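PDB 3H9D: microtubule-associated protein 1A/1B, light chain 3, putative from Trypanosoma brucei, which probably takes part in autophagy as a ubiquitin-like ATG8-family protein thought to be attached to membranes through a phospholipid. Local coordinates for residues A[77-83]-A[109-115]; A[31-35]-A[94-98]. All blocks are in the same frame, centred on the assembly; numbering follows the deposited sequence.

Interactions 1 and 2 illustrate how a sheet and a helix share one hydrophobic core in a ubiquitin-like fold. Their centres lie about 15 Å apart, on opposite sides of the chain's centre, yet strand 31-38 belongs to both neighbourhoods: it is the parallel neighbour of strand 108-113, and Met110 N lies 2.7 Å from Ile35 O, a probable hydrogen bond. Met110 also joins the two contacts through its sulfur, since its SD packs 3.7 Å from Met94 CE. Thr83 of interaction 1 likewise packs against Ile97 of helix 94-101. The side chain of Tyr112 lies about 8 Å from a bound calcium ion, that of Ile34 about 13 Å from one.

Interaction 1: residues A[77-83]-A[109-115]; sequences SALFVYT and YMKYSGE
Val81 meets Met110 and Tyr112 at the apolar centre of this antiparallel strand pair, part of the central sheet of the ubiquitin-like (beta-grasp) fold. Its CG2 packs 3.8 Å from the terminal methyl CE of Met110, which reaches back because the methionine chain bends at its last torsion (chi3 69°). CG1 of Val81 instead lies 4.0 Å from CB of Tyr112, its partner in a non-hydrogen-bonded pair. From that CB the tyrosine ring leads away from strand 80-83, and its OH is hydrogen-bonded to Gly45 O. Beneath this face runs helix 60-71, whose Leu67 touches both Val81 and Tyr112.

The other face carries Phe80, Tyr82, Lys111 and Ser113. Here Tyr82 turns a ring edge toward strand 109-113, placing CE2 3.8 Å from Ser113 CB. Between the faces, two hydrogen-bonded pairs, Phe80 with Ser113 and Tyr82 with Lys111, close the ladder with four backbone bonds. The bond from Phe80 N to Ser113 O is short at 2.6 Å and almost straight (176° at the hydrogen).

Past Ser113 a carboxylate takes over from the backbone as acceptor. With CG anti to its own carbonyl carbon and the chain extended beyond it, Glu115 sets its CG beside CB of Ala78 and at the edge of the Phe80 ring, near CE1; the ring plane is steeply inclined to the carboxylate. Its OE1 has two donors, a water and the backbone of Ala78: Ala78 N lies 3.2 Å from Glu115 OE1 and approaches from above the carboxylate plane, 48° out of it.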
ATOM      1  N   SER A  77     -10.201  18.816 -23.950  1.00 34.89           N
ATOM      2  CA  SER A  77      -9.006  18.134 -23.478  1.00 32.19           C
ATOM      3  C   SER A  77      -9.131  16.620 -23.518  1.00 30.61           C
ATOM      4  O   SER A  77     -10.167  16.062 -23.145  1.00 30.46           O
ATOM      5  CB  SER A  77      -8.657  18.591 -22.067  1.00 32.60           C
ATOM      6  OG  SER A  77      -8.136  19.910 -22.079  1.00 32.24           O
ATOM      7  N   ALA A  78      -8.064  15.969 -23.979  1.00 27.97           N
ATOM      8  CA  ALA A  78      -7.933  14.523 -23.899  1.00 26.17           C
ATOM      9  C   ALA A  78      -7.835  14.045 -22.449  1.00 25.10           C
ATOM     10  O   ALA A  78      -7.379  14.777 -21.561  1.00 25.09           O
ATOM     11  CB  ALA A  78      -6.731  14.051 -24.693  1.00 24.89           C
ATOM     12  N   LEU A  79      -8.271  12.805 -22.245  1.00 24.06           N
ATOM     13  CA  LEU A  79      -8.228  12.113 -20.973  1.00 23.59           C
ATOM     14  C   LEU A  79      -7.638  10.743 -21.230  1.00 23.67           C
ATOM     15  O   LEU A  79      -8.148   9.988 -22.068  1.00 25.08           O
ATOM     16  CB  LEU A  79      -9.639  11.984 -20.381  1.00 23.25           C
ATOM     17  CG  LEU A  79      -9.881  11.265 -19.043  1.00 22.53           C
ATOM     18  CD1 LEU A  79      -9.045  11.868 -17.892  1.00 19.54           C
ATOM     19  CD2 LEU A  79     -11.381  11.293 -18.707  1.00 18.85           C
ATOM     20  N   PHE A  80      -6.557  10.423 -20.520  1.00 22.91           N
ATOM     21  CA  PHE A  80      -5.887   9.136 -20.692  1.00 23.77           C
ATOM     22  C   PHE A  80      -6.087   8.237 -19.472  1.00 24.22           C
ATOM     23  O   PHE A  80      -6.243   8.728 -18.357  1.00 23.31           O
ATOM     24  CB  PHE A  80      -4.389   9.346 -20.986  1.00 23.14           C
ATOM     25  CG  PHE A  80      -4.124  10.284 -22.141  1.00 22.75           C
ATOM     26  CD1 PHE A  80      -3.834  11.622 -21.912  1.00 21.89           C
ATOM     27  CD2 PHE A  80      -4.170   9.827 -23.453  1.00 21.49           C
ATOM     28  CE1 PHE A  80      -3.605  12.492 -22.968  1.00 20.15           C
ATOM     29  CE2 PHE A  80      -3.934  10.693 -24.526  1.00 18.85           C
ATOM     30  CZ  PHE A  80      -3.654  12.020 -24.281  1.00 20.81           C
ATOM     31  N   VAL A  81      -6.096   6.925 -19.689  1.00 24.81           N
ATOM     32  CA  VAL A  81      -6.136   5.976 -18.573  1.00 25.76           C
ATOM     33  C   VAL A  81      -5.028   4.935 -18.656  1.00 26.39           C
ATOM     34  O   VAL A  81      -4.545   4.613 -19.732  1.00 26.27           O
ATOM     35  CB  VAL A  81      -7.534   5.306 -18.359  1.00 26.78           C
ATOM     36  CG1 VAL A  81      -8.559   6.344 -17.884  1.00 26.01           C
ATOM     37  CG2 VAL A  81      -8.009   4.564 -19.620  1.00 25.76           C
ATOM     38  N   TYR A  82      -4.624   4.432 -17.495  1.00 28.07           N
ATOM     39  CA  TYR A  82      -3.424   3.622 -17.368  1.00 28.41           C
ATOM     40  C   TYR A  82      -3.719   2.419 -16.482  1.00 30.39           C
ATOM     41  O   TYR A  82      -4.463   2.534 -15.510  1.00 30.49           O
ATOM     42  CB  TYR A  82      -2.283   4.465 -16.757  1.00 26.51           C
ATOM     43  CG  TYR A  82      -1.994   5.768 -17.489  1.00 23.71           C
ATOM     44  CD1 TYR A  82      -0.973   5.846 -18.433  1.00 23.38           C
ATOM     45  CD2 TYR A  82      -2.740   6.923 -17.238  1.00 22.43           C
ATOM     46  CE1 TYR A  82      -0.702   7.040 -19.111  1.00 20.16           C
ATOM     47  CE2 TYR A  82      -2.479   8.121 -17.914  1.00 17.60           C
ATOM     48  CZ  TYR A  82      -1.459   8.169 -18.846  1.00 19.87           C
ATOM     49  OH  TYR A  82      -1.194   9.338 -19.523  1.00 19.72           O
ATOM     50  N   THR A  83      -3.185   1.260 -16.857  1.00 32.58           N
ATOM     51  CA  THR A  83      -3.043   0.138 -15.938  1.00 35.82           C
ATOM     52  C   THR A  83      -1.605  -0.328 -16.072  1.00 37.48           C
ATOM     53  O   THR A  83      -1.018  -0.203 -17.147  1.00 37.48           O
ATOM     54  CB  THR A  83      -3.971  -1.079 -16.229  1.00 36.04           C
ATOM     55  OG1 THR A  83      -5.157  -0.683 -16.930  1.00 38.73           O
ATOM     56  CG2 THR A  83      -4.367  -1.734 -14.923  1.00 36.83           C
ATOM     57  N   TYR A 109      -6.923  -1.649 -10.774  1.00 22.88           N
ATOM     58  CA  TYR A 109      -6.429  -0.315 -10.420  1.00 22.28           C
ATOM     59  C   TYR A 109      -6.042   0.480 -11.655  1.00 21.94           C
ATOM     60  O   TYR A 109      -5.139   0.101 -12.398  1.00 23.27           O
ATOM     61  CB  TYR A 109      -5.252  -0.399  -9.434  1.00 21.45           C
ATOM     62  CG  TYR A 109      -5.673  -0.817  -8.053  1.00 22.61           C
ATOM     63  CD1 TYR A 109      -5.974  -2.151  -7.760  1.00 24.45           C
ATOM     64  CD2 TYR A 109      -5.791   0.120  -7.039  1.00 23.93           C
ATOM     65  CE1 TYR A 109      -6.383  -2.533  -6.481  1.00 26.00           C
ATOM     66  CE2 TYR A 109      -6.184  -0.254  -5.758  1.00 25.43           C
ATOM     67  CZ  TYR A 109      -6.480  -1.576  -5.484  1.00 24.17           C
ATOM     68  OH  TYR A 109      -6.876  -1.925  -4.209  1.00 23.04           O
ATOM     69  N   MET A 110      -6.726   1.592 -11.867  1.00 21.21           N
ATOM     70  CA  MET A 110      -6.459   2.419 -13.034  1.00 21.58           C
ATOM     71  C   MET A 110      -6.028   3.782 -12.574  1.00 20.19           C
ATOM     72  O   MET A 110      -6.405   4.204 -11.490  1.00 20.85           O
ATOM     73  CB  MET A 110      -7.705   2.547 -13.914  1.00 21.39           C
ATOM     74  CG  MET A 110      -8.306   1.225 -14.337  1.00 23.78           C
ATOM     75  SD  MET A 110      -9.726   1.450 -15.410  1.00 32.54           S
ATOM     76  CE  MET A 110      -8.940   2.094 -16.887  1.00 26.34           C
ATOM     77  N   LYS A 111      -5.216   4.447 -13.390  1.00 20.27           N
ATOM     78  CA  LYS A 111      -4.883   5.855 -13.200  1.00 20.08           C
ATOM     79  C   LYS A 111      -5.447   6.633 -14.372  1.00 19.23           C
ATOM     80  O   LYS A 111      -5.665   6.077 -15.445  1.00 18.54           O
ATOM     81  CB  LYS A 111      -3.364   6.063 -13.134  1.00 21.60           C
ATOM     82  CG  LYS A 111      -2.622   5.195 -12.131  1.00 22.41           C
ATOM     83  CD  LYS A 111      -2.201   5.976 -10.901  1.00 31.90           C
ATOM     84  CE  LYS A 111      -3.266   5.942  -9.815  1.00 33.35           C
ATOM     85  NZ  LYS A 111      -2.873   6.765  -8.643  1.00 35.17           N
ATOM     86  N   TYR A 112      -5.679   7.920 -14.168  1.00 19.16           N
ATOM     87  CA  TYR A 112      -6.147   8.796 -15.236  1.00 19.17           C
ATOM     88  C   TYR A 112      -5.359  10.100 -15.244  1.00 19.08           C
ATOM     89  O   TYR A 112      -4.886  10.570 -14.202  1.00 17.54           O
ATOM     90  CB  TYR A 112      -7.669   9.072 -15.125  1.00 19.20           C
ATOM     91  CG  TYR A 112      -8.074   9.768 -13.838  1.00 18.27           C
ATOM     92  CD1 TYR A 112      -8.142  11.158 -13.770  1.00 18.25           C
ATOM     93  CD2 TYR A 112      -8.375   9.038 -12.685  1.00 20.66           C
ATOM     94  CE1 TYR A 112      -8.487  11.802 -12.600  1.00 19.22           C
ATOM     95  CE2 TYR A 112      -8.741   9.687 -11.503  1.00 17.05           C
ATOM     96  CZ  TYR A 112      -8.775  11.062 -11.475  1.00 19.35           C
ATOM     97  OH  TYR A 112      -9.118  11.723 -10.337  1.00 20.48           O
ATOM     98  N   SER A 113      -5.231  10.684 -16.431  1.00 20.29           N
ATOM     99  CA  SER A 113      -4.544  11.953 -16.583  1.00 20.31           C
ATOM    100  C   SER A 113      -5.113  12.706 -17.768  1.00 20.40           C
ATOM    101  O   SER A 113      -5.498  12.097 -18.766  1.00 21.44           O
ATOM    102  CB  SER A 113      -3.039  11.725 -16.791  1.00 18.36           C
ATOM    103  OG  SER A 113      -2.370  12.954 -16.993  1.00 19.50           O
ATOM    104  N   GLY A 114      -5.144  14.033 -17.656  1.00 20.76           N
ATOM    105  CA  GLY A 114      -5.379  14.901 -18.801  1.00 20.70           C
ATOM    106  C   GLY A 114      -4.043  15.177 -19.469  1.00 21.32           C
ATOM    107  O   GLY A 114      -3.076  14.448 -19.250  1.00 20.81           O
ATOM    108  N   GLU A 115      -3.988  16.240 -20.265  1.00 21.63           N
ATOM    109  CA  GLU A 115      -2.791  16.578 -21.028  1.00 23.23           C
ATOM    110  C   GLU A 115      -1.785  17.389 -20.213  1.00 23.66           C
ATOM    111  O   GLU A 115      -0.620  17.458 -20.575  1.00 24.55           O
ATOM    112  CB  GLU A 115      -3.153  17.295 -22.339  1.00 21.96           C
ATOM    113  CG  GLU A 115      -4.136  16.511 -23.206  1.00 23.28           C
ATOM    114  CD  GLU A 115      -4.432  17.180 -24.538  1.00 26.44           C
ATOM    115  OE1 GLU A 115      -5.523  17.787 -24.687  1.00 25.63           O
ATOM    116  OE2 GLU A 115      -3.574  17.088 -25.441  1.00 28.16           O
TER
HETATM  117  O   HOH W   1      -6.002  19.871 -23.275  1.00 22.07           O

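Interaction 2: residues A[31-35]-A[94-98]; sequences RLPII and MADIY
Leu32 of strand 31-35 meets helix 94-98 with both methyls; its CB is directed toward the helix, and the chain parts at CG to take separate partners. CD1 comes to rest against the helix backbone, 3.8 Å from Ala95 CA, and also touches the methyl of that alanine and CB of Tyr98. CD2 sits over one face of the Tyr98 ring in a CH-pi contact, 3.9 Å from the ring centroid and 21° off the normal, displaced toward the CD2 side of the ring. The ring can be met in this way because Tyr98 holds CG anti to its backbone N (chi1 176°), reaching across to the strand. In the ubiquitin-like fold of ATG8 proteins, this is a short helix laid against an inner strand, with 61° between the N-to-C directions of the two segments and no hydrogen bond between them. Farther along the ring, Pro33 presents CD 3.7 Å from Tyr98 CE1, while the phenol OH beyond is hydrogen-bonded to Gly106 O. Arg25 of helix 14-27 touches Leu32, Pro33 and Tyr98 alike. One turn earlier in the helix, Met94 folds twice along its chain and brings its CE to 3.9 Å from Ile34 CG1.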
ATOM      1  N   ARG A  31     -21.012  -6.567 -13.732  1.00 42.89           N
ATOM      2  CA  ARG A  31     -20.085  -5.435 -13.540  1.00 39.68           C
ATOM      3  C   ARG A  31     -18.667  -5.824 -13.117  1.00 37.89           C
ATOM      4  O   ARG A  31     -18.406  -6.958 -12.685  1.00 37.57           O
ATOM      5  CB  ARG A  31     -20.661  -4.405 -12.561  1.00 39.38           C
ATOM      6  CG  ARG A  31     -22.102  -4.060 -12.836  1.00 37.35           C
ATOM      7  CD  ARG A  31     -22.403  -2.606 -12.628  1.00 39.47           C
ATOM      8  NE  ARG A  31     -23.641  -2.271 -13.318  1.00 38.98           N
ATOM      9  CZ  ARG A  31     -23.938  -1.076 -13.815  1.00 39.68           C
ATOM     10  NH1 ARG A  31     -23.081  -0.070 -13.713  1.00 40.92           N
ATOM     11  NH2 ARG A  31     -25.095  -0.897 -14.437  1.00 36.57           N
ATOM     12  N   LEU A  32     -17.756  -4.863 -13.259  1.00 35.45           N
ATOM     13  CA  LEU A  32     -16.349  -5.062 -12.932  1.00 32.01           C
ATOM     14  C   LEU A  32     -15.905  -3.999 -11.939  1.00 30.01           C
ATOM     15  O   LEU A  32     -16.138  -2.811 -12.164  1.00 30.22           O
ATOM     16  CB  LEU A  32     -15.490  -5.009 -14.201  1.00 31.05           C
ATOM     17  CG  LEU A  32     -15.823  -6.016 -15.296  1.00 28.83           C
ATOM     18  CD1 LEU A  32     -15.165  -5.589 -16.586  1.00 24.77           C
ATOM     19  CD2 LEU A  32     -15.383  -7.418 -14.887  1.00 25.61           C
ATOM     20  N   PRO A  33     -15.281  -4.423 -10.825  1.00 28.95           N
ATOM     21  CA  PRO A  33     -14.893  -3.466  -9.784  1.00 26.60           C
ATOM     22  C   PRO A  33     -13.584  -2.752 -10.116  1.00 25.48           C
ATOM     23  O   PRO A  33     -12.530  -3.382 -10.239  1.00 25.24           O
ATOM     24  CB  PRO A  33     -14.768  -4.341  -8.539  1.00 25.70           C
ATOM     25  CG  PRO A  33     -14.409  -5.685  -9.049  1.00 26.27           C
ATOM     26  CD  PRO A  33     -14.926  -5.808 -10.463  1.00 27.95           C
ATOM     27  N   ILE A  34     -13.676  -1.439 -10.272  1.00 23.28           N
ATOM     28  CA  ILE A  34     -12.567  -0.623 -10.736  1.00 23.15           C
ATOM     29  C   ILE A  34     -12.203   0.445  -9.697  1.00 21.99           C
ATOM     30  O   ILE A  34     -13.081   1.114  -9.141  1.00 19.59           O
ATOM     31  CB  ILE A  34     -12.895   0.004 -12.148  1.00 23.42           C
ATOM     32  CG1 ILE A  34     -12.425  -0.916 -13.278  1.00 22.18           C
ATOM     33  CG2 ILE A  34     -12.268   1.374 -12.340  1.00 22.53           C
ATOM     34  CD1 ILE A  34     -13.353  -2.080 -13.572  1.00 16.68           C
ATOM     35  N   ILE A  35     -10.906   0.572  -9.418  1.00 22.30           N
ATOM     36  CA  ILE A  35     -10.383   1.705  -8.626  1.00 21.65           C
ATOM     37  C   ILE A  35      -9.731   2.703  -9.592  1.00 21.80           C
ATOM     38  O   ILE A  35      -8.883   2.329 -10.393  1.00 21.43           O
ATOM     39  CB  ILE A  35      -9.365   1.255  -7.515  1.00 21.16           C
ATOM     40  CG1 ILE A  35      -9.981   0.218  -6.569  1.00 18.61           C
ATOM     41  CG2 ILE A  35      -8.808   2.462  -6.710  1.00 18.07           C
ATOM     42  CD1 ILE A  35     -11.166   0.720  -5.774  1.00 20.83           C
ATOM     43  N   MET A  94     -12.742  -3.241 -21.715  1.00 35.75           N
ATOM     44  CA  MET A  94     -12.510  -3.153 -20.268  1.00 34.39           C
ATOM     45  C   MET A  94     -12.323  -4.537 -19.639  1.00 34.25           C
ATOM     46  O   MET A  94     -11.429  -4.734 -18.812  1.00 33.51           O
ATOM     47  CB  MET A  94     -13.639  -2.392 -19.567  1.00 33.85           C
ATOM     48  CG  MET A  94     -13.521  -0.873 -19.673  1.00 32.04           C
ATOM     49  SD  MET A  94     -12.007  -0.222 -18.938  1.00 32.44           S
ATOM     50  CE  MET A  94     -12.367  -0.369 -17.180  1.00 26.73           C
ATOM     51  N   ALA A  95     -13.140  -5.491 -20.085  1.00 33.86           N
ATOM     52  CA  ALA A  95     -13.186  -6.843 -19.529  1.00 33.42           C
ATOM     53  C   ALA A  95     -11.981  -7.718 -19.889  1.00 34.11           C
ATOM     54  O   ALA A  95     -11.760  -8.753 -19.252  1.00 34.90           O
ATOM     55  CB  ALA A  95     -14.476  -7.517 -19.946  1.00 34.65           C
ATOM     56  N   ASP A  96     -11.224  -7.314 -20.915  1.00 33.95           N
ATOM     57  CA  ASP A  96      -9.909  -7.897 -21.211  1.00 33.69           C
ATOM     58  C   ASP A  96      -8.842  -7.291 -20.299  1.00 32.97           C
ATOM     59  O   ASP A  96      -7.956  -7.997 -19.811  1.00 32.13           O
ATOM     60  CB  ASP A  96      -9.506  -7.667 -22.677  1.00 33.22           C
ATOM     61  CG  ASP A  96     -10.256  -8.575 -23.663  1.00 37.18           C
ATOM     62  OD1 ASP A  96     -10.845  -9.604 -23.250  1.00 36.76           O
ATOM     63  OD2 ASP A  96     -10.236  -8.248 -24.874  1.00 37.69           O
ATOM     64  N   ILE A  97      -8.921  -5.974 -20.104  1.00 32.75           N
ATOM     65  CA  ILE A  97      -8.037  -5.245 -19.190  1.00 33.58           C
ATOM     66  C   ILE A  97      -8.226  -5.749 -17.758  1.00 34.14           C
ATOM     67  O   ILE A  97      -7.255  -5.937 -17.029  1.00 36.05           O
ATOM     68  CB  ILE A  97      -8.263  -3.694 -19.260  1.00 33.46           C
ATOM     69  CG1 ILE A  97      -8.301  -3.195 -20.714  1.00 32.25           C
ATOM     70  CG2 ILE A  97      -7.213  -2.934 -18.446  1.00 30.58           C
ATOM     71  CD1 ILE A  97      -7.009  -3.406 -21.513  1.00 30.32           C
ATOM     72  N   TYR A  98      -9.473  -6.001 -17.372  1.00 35.44           N
ATOM     73  CA  TYR A  98      -9.758  -6.492 -16.035  1.00 36.15           C
ATOM     74  C   TYR A  98      -9.058  -7.820 -15.761  1.00 37.48           C
ATOM     75  O   TYR A  98      -8.369  -7.956 -14.754  1.00 37.11           O
ATOM     76  CB  TYR A  98     -11.267  -6.611 -15.788  1.00 36.42           C
ATOM     77  CG  TYR A  98     -11.588  -7.205 -14.434  1.00 37.53           C
ATOM     78  CD1 TYR A  98     -11.543  -6.422 -13.277  1.00 38.96           C
ATOM     79  CD2 TYR A  98     -11.916  -8.552 -14.302  1.00 35.71           C
ATOM     80  CE1 TYR A  98     -11.822  -6.966 -12.030  1.00 38.67           C
ATOM     81  CE2 TYR A  98     -12.193  -9.104 -13.060  1.00 36.16           C
ATOM     82  CZ  TYR A  98     -12.143  -8.309 -11.928  1.00 37.60           C
ATOM     83  OH  TYR A  98     -12.418  -8.859 -10.693  1.00 39.37           O
TER